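Local coordinates for protein D-alanyl-D-alanine carboxypeptidase (Vibrio cholerae, PDB 5TR7) that probably removes the C-terminal D-alanine from peptidoglycan precursor peptides, acting as a serine-type D-Ala-D-Ala carboxypeptidase of the penicillin-binding protein family, at residues L31-L36 with P144-T149; S35-M40 with F135-G140. All blocks are in the same frame, centred on the assembly; numbering follows the deposited sequence.

Contact 1 of 2, residues L31-L36 with P144-T149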
ATOM      1  N   LEU A  31      -0.442 -15.306  -1.378  1.00 74.84           N
ATOM      2  CA  LEU A  31       0.658 -14.703  -2.087  1.00 70.86           C
ATOM      3  C   LEU A  31       1.499 -13.939  -1.098  1.00 67.96           C
ATOM      4  O   LEU A  31       1.046 -13.554  -0.032  1.00 70.85           O
ATOM      5  CB  LEU A  31       0.122 -13.587  -2.985  1.00 77.13           C
ATOM      6  CG  LEU A  31      -0.733 -13.950  -4.148  1.00 85.65           C
ATOM      7  CD1 LEU A  31      -1.384 -12.641  -4.597  1.00 85.45           C
ATOM      8  CD2 LEU A  31       0.116 -14.629  -5.227  1.00 91.21           C
ATOM      9  N   SER A  32       2.654 -13.552  -1.601  1.00 68.92           N
ATOM     10  CA  SER A  32       3.625 -12.778  -0.886  1.00 67.55           C
ATOM     11  C   SER A  32       3.268 -11.335  -1.356  1.00 61.41           C
ATOM     12  O   SER A  32       3.297 -11.037  -2.524  1.00 66.31           O
ATOM     13  CB  SER A  32       4.989 -13.321  -1.328  1.00 62.25           C
ATOM     14  OG  SER A  32       6.005 -12.963  -0.446  1.00 71.80           O
ATOM     15  N   PRO A  33       2.820 -10.455  -0.445  1.00 64.76           N
ATOM     16  CA  PRO A  33       2.348  -9.110  -0.847  1.00 65.47           C
ATOM     17  C   PRO A  33       3.413  -8.055  -1.072  1.00 62.74           C
ATOM     18  O   PRO A  33       3.165  -7.009  -1.709  1.00 59.76           O
ATOM     19  CB  PRO A  33       1.471  -8.693   0.323  1.00 60.30           C
ATOM     20  CG  PRO A  33       2.111  -9.343   1.495  1.00 62.66           C
ATOM     21  CD  PRO A  33       2.575 -10.679   0.984  1.00 64.55           C
ATOM     22  N   ALA A  34       4.585  -8.340  -0.526  1.00 57.66           N
ATOM     23  CA  ALA A  34       5.748  -7.507  -0.699  1.00 60.63           C
ATOM     24  C   ALA A  34       5.448  -6.081  -0.299  1.00 57.36           C
ATOM     25  O   ALA A  34       4.814  -5.819   0.710  1.00 58.10           O
ATOM     26  CB  ALA A  34       6.286  -7.607  -2.136  1.00 54.78           C
ATOM     27  N   SER A  35       5.809  -5.157  -1.150  1.00 60.17           N
ATOM     28  CA  SER A  35       5.701  -3.754  -0.794  1.00 59.09           C
ATOM     29  C   SER A  35       4.232  -3.301  -0.547  1.00 59.92           C
ATOM     30  O   SER A  35       3.991  -2.212  -0.008  1.00 56.68           O
ATOM     31  CB  SER A  35       6.462  -2.982  -1.844  1.00 63.00           C
ATOM     32  OG  SER A  35       6.679  -1.674  -1.484  1.00 64.56           O
ATOM     33  N   LEU A  36       3.250  -4.144  -0.873  1.00 57.83           N
ATOM     34  CA  LEU A  36       1.869  -3.754  -0.611  1.00 59.08           C
ATOM     35  C   LEU A  36       1.646  -3.821   0.906  1.00 61.64           C
ATOM     36  O   LEU A  36       0.704  -3.216   1.416  1.00 55.06           O
ATOM     37  CB  LEU A  36       0.863  -4.643  -1.350  1.00 59.47           C
ATOM     38  CG  LEU A  36       0.937  -4.560  -2.840  1.00 59.28           C
ATOM     39  CD1 LEU A  36      -0.061  -5.569  -3.324  1.00 56.47           C
ATOM     40  CD2 LEU A  36       0.640  -3.136  -3.385  1.00 58.35           C
ATOM     41  N   PRO A 144       8.554 -16.666   4.814  1.00 88.18           N
ATOM     42  CA  PRO A 144       7.541 -17.697   4.653  1.00 84.46           C
ATOM     43  C   PRO A 144       6.196 -17.334   5.297  1.00 84.34           C
ATOM     44  O   PRO A 144       5.151 -17.645   4.726  1.00 91.39           O
ATOM     45  CB  PRO A 144       8.148 -18.910   5.384  1.00 93.45           C
ATOM     46  CG  PRO A 144       9.609 -18.689   5.342  1.00 96.53           C
ATOM     47  CD  PRO A 144       9.870 -17.218   5.177  1.00 89.46           C
ATOM     48  N   ASN A 145       6.232 -16.692   6.470  1.00 84.18           N
ATOM     49  CA  ASN A 145       5.022 -16.297   7.197  1.00 86.67           C
ATOM     50  C   ASN A 145       4.447 -14.923   6.914  1.00 77.32           C
ATOM     51  O   ASN A 145       3.603 -14.432   7.684  1.00 84.62           O
ATOM     52  CB  ASN A 145       5.230 -16.486   8.711  1.00 90.21           C
ATOM     53  CG  ASN A 145       4.812 -17.859   9.156  1.00 97.36           C
ATOM     54  OD1 ASN A 145       3.752 -18.347   8.744  1.00108.39           O
ATOM     55  ND2 ASN A 145       5.585 -18.472  10.027  1.00108.68           N
ATOM     56  N   LEU A 146       4.904 -14.295   5.841  1.00 80.74           N
ATOM     57  CA  LEU A 146       4.371 -12.978   5.426  1.00 74.67           C
ATOM     58  C   LEU A 146       3.538 -13.276   4.200  1.00 68.82           C
ATOM     59  O   LEU A 146       4.067 -13.675   3.181  1.00 76.31           O
ATOM     60  CB  LEU A 146       5.485 -11.988   5.128  1.00 76.24           C
ATOM     61  CG  LEU A 146       5.154 -10.626   4.500  1.00 82.33           C
ATOM     62  CD1 LEU A 146       3.974  -9.932   5.132  1.00 87.47           C
ATOM     63  CD2 LEU A 146       6.377  -9.718   4.554  1.00 80.19           C
ATOM     64  N   TYR A 147       2.227 -13.151   4.320  1.00 66.63           N
ATOM     65  CA  TYR A 147       1.342 -13.446   3.186  1.00 62.50           C
ATOM     66  C   TYR A 147       0.016 -12.737   3.284  1.00 61.27           C
ATOM     67  O   TYR A 147      -0.401 -12.325   4.357  1.00 67.73           O
ATOM     68  CB  TYR A 147       1.101 -14.973   3.076  1.00 65.89           C
ATOM     69  CG  TYR A 147       0.519 -15.592   4.326  1.00 61.72           C
ATOM     70  CD1 TYR A 147      -0.834 -15.423   4.663  1.00 64.33           C
ATOM     71  CD2 TYR A 147       1.310 -16.331   5.166  1.00 73.62           C
ATOM     72  CE1 TYR A 147      -1.364 -15.955   5.818  1.00 73.89           C
ATOM     73  CE2 TYR A 147       0.799 -16.912   6.319  1.00 74.26           C
ATOM     74  CZ  TYR A 147      -0.507 -16.734   6.636  1.00 73.58           C
ATOM     75  OH  TYR A 147      -0.914 -17.336   7.779  1.00 81.85           O
ATOM     76  N   SER A 148      -0.654 -12.618   2.151  1.00 57.51           N
ATOM     77  CA  SER A 148      -1.969 -12.029   2.109  1.00 55.96           C
ATOM     78  C   SER A 148      -2.660 -12.606   0.903  1.00 61.86           C
ATOM     79  O   SER A 148      -2.229 -13.649   0.392  1.00 63.69           O
ATOM     80  CB  SER A 148      -1.941 -10.512   2.063  1.00 55.43           C
ATOM     81  OG  SER A 148      -3.256  -9.991   2.216  1.00 52.70           O
ATOM     82  N   THR A 149      -3.772 -11.984   0.510  1.00 63.08           N
ATOM     83  CA  THR A 149      -4.554 -12.403  -0.658  1.00 58.65           C
ATOM     84  C   THR A 149      -5.103 -11.145  -1.329  1.00 58.05           C
ATOM     85  O   THR A 149      -5.234 -10.083  -0.671  1.00 54.25           O
ATOM     86  CB  THR A 149      -5.783 -13.282  -0.296  1.00 63.33           C
ATOM     87  OG1 THR A 149      -6.717 -12.498   0.454  1.00 67.19           O
ATOM     88  CG2 THR A 149      -5.409 -14.528   0.510  1.00 65.35           C
TER
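The carbonyl oxygen of L31 is approached by two donors of unequal strength from 144-149. S148 N gives it a nearly straight hydrogen bond, N to O 2.9 Å with 163° at the hydrogen, while Y147 CA comes to 3.2 Å of the same L31 O as a bent, weak CA-H...O contact. The return bond, L31 N to S148 O, measures 3.0 Å, and its donor is tilted 24° from the carbonyl plane. Two reciprocal bonds between one residue pair define L31 and S148 as a hydrogen-bonded antiparallel bridge, a single one without further rungs.

Beyond it the chain turns at P33, whose ring lies against the other backbone: P33 CD is 3.7 Å from Y147 CA, and P33 CG meets the CD1 branch of L146 at 4.1 Å. In L146, chi1 (172°) carries CG anti to the backbone N and chi2 then points CD1 at the proline. The hydroxyl of S148 is hydrogen-bonded to S133, and T149 OG1 caps helix 150-163 through the backbone N of D152. The bridge thus ties the start of that helix to the loop leading into the SxxK motif, whose S35 is the predicted acyl-ester serine, in the beta-lactamase-like, serine penicillin-recognising fold of the peptidase S11 family.

Contact 2 of 2, residues S35-M40 with F135-G140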
ATOM      1  N   SER A  35       5.809  -5.157  -1.150  1.00 60.17           N
ATOM      2  CA  SER A  35       5.701  -3.754  -0.794  1.00 59.09           C
ATOM      3  C   SER A  35       4.232  -3.301  -0.547  1.00 59.92           C
ATOM      4  O   SER A  35       3.991  -2.212  -0.008  1.00 56.68           O
ATOM      5  CB  SER A  35       6.462  -2.982  -1.844  1.00 63.00           C
ATOM      6  OG  SER A  35       6.679  -1.674  -1.484  1.00 64.56           O
ATOM      7  N   LEU A  36       3.250  -4.144  -0.873  1.00 57.83           N
ATOM      8  CA  LEU A  36       1.869  -3.754  -0.611  1.00 59.08           C
ATOM      9  C   LEU A  36       1.646  -3.821   0.906  1.00 61.64           C
ATOM     10  O   LEU A  36       0.704  -3.216   1.416  1.00 55.06           O
ATOM     11  CB  LEU A  36       0.863  -4.643  -1.350  1.00 59.47           C
ATOM     12  CG  LEU A  36       0.937  -4.560  -2.840  1.00 59.28           C
ATOM     13  CD1 LEU A  36      -0.061  -5.569  -3.324  1.00 56.47           C
ATOM     14  CD2 LEU A  36       0.640  -3.136  -3.385  1.00 58.35           C
ATOM     15  N   THR A  37       2.547  -4.529   1.598  1.00 53.90           N
ATOM     16  CA  THR A  37       2.540  -4.572   3.068  1.00 58.18           C
ATOM     17  C   THR A  37       2.577  -3.137   3.658  1.00 53.63           C
ATOM     18  O   THR A  37       2.087  -2.884   4.750  1.00 54.65           O
ATOM     19  CB  THR A  37       3.802  -5.329   3.555  1.00 57.27           C
ATOM     20  OG1 THR A  37       3.726  -6.686   3.129  1.00 61.65           O
ATOM     21  CG2 THR A  37       3.937  -5.314   5.062  1.00 57.45           C
ATOM     22  N   LYS A  38       3.115  -2.202   2.882  1.00 55.86           N
ATOM     23  CA  LYS A  38       3.211  -0.801   3.316  1.00 50.83           C
ATOM     24  C   LYS A  38       1.870  -0.172   3.505  1.00 56.97           C
ATOM     25  O   LYS A  38       1.728   0.791   4.283  1.00 56.43           O
ATOM     26  CB  LYS A  38       4.097   0.011   2.431  1.00 48.56           C
ATOM     27  CG  LYS A  38       5.547  -0.513   2.404  1.00 53.88           C
ATOM     28  CD  LYS A  38       6.498   0.352   1.577  1.00 57.27           C
ATOM     29  CE  LYS A  38       7.942  -0.142   1.650  1.00 63.99           C
ATOM     30  NZ  LYS A  38       8.168  -1.356   0.852  1.00 70.30           N
ATOM     31  N   MET A  39       0.854  -0.704   2.831  1.00 55.12           N
ATOM     32  CA  MET A  39      -0.499  -0.197   3.080  1.00 49.60           C
ATOM     33  C   MET A  39      -0.906  -0.481   4.526  1.00 53.56           C
ATOM     34  O   MET A  39      -1.584   0.358   5.181  1.00 43.49           O
ATOM     35  CB  MET A  39      -1.520  -0.855   2.156  1.00 50.71           C
ATOM     36  CG  MET A  39      -1.403  -0.396   0.681  1.00 54.86           C
ATOM     37  SD  MET A  39      -2.775  -0.957  -0.272  1.00 60.90           S
ATOM     38  CE  MET A  39      -2.819  -2.701  -0.177  1.00 64.57           C
ATOM     39  N   MET A  40      -0.487  -1.637   5.048  1.00 48.40           N
ATOM     40  CA  MET A  40      -0.900  -1.974   6.427  1.00 49.63           C
ATOM     41  C   MET A  40      -0.121  -1.077   7.383  1.00 51.75           C
ATOM     42  O   MET A  40      -0.636  -0.597   8.374  1.00 56.20           O
ATOM     43  CB  MET A  40      -0.731  -3.461   6.763  1.00 52.74           C
ATOM     44  CG  MET A  40      -1.109  -3.739   8.248  1.00 57.17           C
ATOM     45  SD  MET A  40      -2.836  -3.310   8.702  1.00 58.95           S
ATOM     46  CE  MET A  40      -3.440  -4.746   7.774  1.00 61.98           C
ATOM     47  N   PHE A 135       1.438 -10.731   8.768  1.00 66.98           N
ATOM     48  CA  PHE A 135       2.630  -9.946   8.568  1.00 68.77           C
ATOM     49  C   PHE A 135       3.753 -10.291   9.544  1.00 71.28           C
ATOM     50  O   PHE A 135       3.487 -10.641  10.713  1.00 60.85           O
ATOM     51  CB  PHE A 135       2.255  -8.470   8.648  1.00 65.50           C
ATOM     52  CG  PHE A 135       1.148  -8.092   7.691  1.00 60.84           C
ATOM     53  CD1 PHE A 135       1.402  -7.875   6.362  1.00 59.25           C
ATOM     54  CD2 PHE A 135      -0.167  -8.009   8.127  1.00 57.19           C
ATOM     55  CE1 PHE A 135       0.380  -7.540   5.475  1.00 61.03           C
ATOM     56  CE2 PHE A 135      -1.175  -7.639   7.284  1.00 60.21           C
ATOM     57  CZ  PHE A 135      -0.922  -7.398   5.938  1.00 59.36           C
ATOM     58  N   THR A 136       4.999 -10.211   9.054  1.00 75.03           N
ATOM     59  CA  THR A 136       6.200 -10.445   9.861  1.00 66.21           C
ATOM     60  C   THR A 136       7.105  -9.222   9.976  1.00 60.87           C
ATOM     61  O   THR A 136       8.048  -9.221  10.739  1.00 60.04           O
ATOM     62  CB  THR A 136       7.021 -11.613   9.324  1.00 67.13           C
ATOM     63  OG1 THR A 136       7.381 -11.337   7.956  1.00 66.29           O
ATOM     64  CG2 THR A 136       6.200 -12.917   9.445  1.00 69.99           C
ATOM     65  N   ASN A 137       6.860  -8.179   9.221  1.00 61.40           N
ATOM     66  CA  ASN A 137       7.666  -7.003   9.319  1.00 61.97           C
ATOM     67  C   ASN A 137       6.851  -5.809   8.780  1.00 62.11           C
ATOM     68  O   ASN A 137       5.794  -6.014   8.200  1.00 65.85           O
ATOM     69  CB  ASN A 137       8.957  -7.242   8.535  1.00 60.76           C
ATOM     70  CG  ASN A 137       8.702  -7.398   7.076  1.00 65.44           C
ATOM     71  OD1 ASN A 137       7.999  -6.596   6.451  1.00 60.49           O
ATOM     72  ND2 ASN A 137       9.285  -8.414   6.512  1.00 69.82           N
ATOM     73  N   SER A 138       7.370  -4.590   8.932  1.00 63.42           N
ATOM     74  CA  SER A 138       6.692  -3.385   8.502  1.00 55.88           C
ATOM     75  C   SER A 138       6.894  -2.975   7.035  1.00 67.03           C
ATOM     76  O   SER A 138       6.286  -1.972   6.583  1.00 58.35           O
ATOM     77  CB  SER A 138       7.179  -2.252   9.364  1.00 57.46           C
ATOM     78  OG  SER A 138       8.600  -2.072   9.191  1.00 66.23           O
ATOM     79  N   HIS A 139       7.689  -3.716   6.255  1.00 65.63           N
ATOM     80  CA  HIS A 139       7.962  -3.261   4.866  1.00 62.22           C
ATOM     81  C   HIS A 139       7.628  -4.210   3.736  1.00 64.67           C
ATOM     82  O   HIS A 139       7.461  -3.729   2.602  1.00 78.46           O
ATOM     83  CB  HIS A 139       9.418  -2.811   4.751  1.00 64.53           C
ATOM     84  CG  HIS A 139      10.350  -3.754   5.421  1.00 67.22           C
ATOM     85  ND1 HIS A 139      10.650  -4.978   4.893  1.00 74.92           N
ATOM     86  CD2 HIS A 139      11.018  -3.681   6.594  1.00 71.11           C
ATOM     87  CE1 HIS A 139      11.489  -5.618   5.688  1.00 76.32           C
ATOM     88  NE2 HIS A 139      11.739  -4.843   6.727  1.00 70.68           N
ATOM     89  N   GLY A 140       7.528  -5.513   4.005  1.00 62.74           N
ATOM     90  CA  GLY A 140       7.215  -6.480   2.976  1.00 65.63           C
ATOM     91  C   GLY A 140       8.323  -7.402   2.445  1.00 73.29           C
ATOM     92  O   GLY A 140       8.051  -8.288   1.670  1.00 69.13           O
TER
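Over one face of the F135 ring lies M40, its CB 4.0 Å above the plane and shifted toward the rim, with the two side chains crossing at about a right angle. M40 bends at both chi2 and chi3, which brings CE to 3.7 Å from F135 CE2. T37 CG2 reaches the ring obliquely, 3.8 Å from F135 CD1. The second flat group, the H139 imidazole, has N137 OD1 over one face.

The loop 135-140 packs along one side of the SxxK motif of the penicillin-binding proteins, S35 to K38 at the start of helix 37-50; S35 and K38 are the predicted nucleophile and proton acceptor. Within the loop, N137 OD1 accepts from two backbone donors. The bond from H139 N makes an Asx turn; that from G140 N to N137 OD1 is 2.7 Å long and almost straight (171°), and the pair fixes the loop's curvature from within. G140 has phi 106°, a conformation suited to glycine, and its backbone lies close against S35 and T37, with G140 CA 3.5 Å from T37 OG1. The T37 hydroxyl itself bonds to A34 O.

The curve presents H139 O to the lysine. K38 runs extended until chi4 (75°), where the turn directs its amino group between S35 OG and the loop, with N100 OD1 as a further partner. K38 NZ is hydrogen-bonded to S35 OG (2.8 Å), and it donates to H139 O over 3.0 Å, lying in the carbonyl plane on a lone pair.

Contacts 1 and 2 have centres 8 Å apart, and their segments 31-36 and 35-40 overlap at S35 and L36. Contact 1, made by L31 to P33, lies in the loop before the predicted nucleophile; contact 2 lies at the start of helix 37-50, where S35, T37, K38 and M40 touch 135-140. The partner segments, 144-149 and 135-140, belong to one loop between helices 114-127 and 150-163 and pack on each other: L146 CD1 is 3.5 Å from F135 CD1, and L146 CD2 is 3.6 Å from G140 O. L146 therefore joins the two interfaces. Between nearest side-chain atoms, S35 is about 3 Å from S98, a predicted active-site residue, and about 4 Å from K201, the predicted substrate-binding lysine.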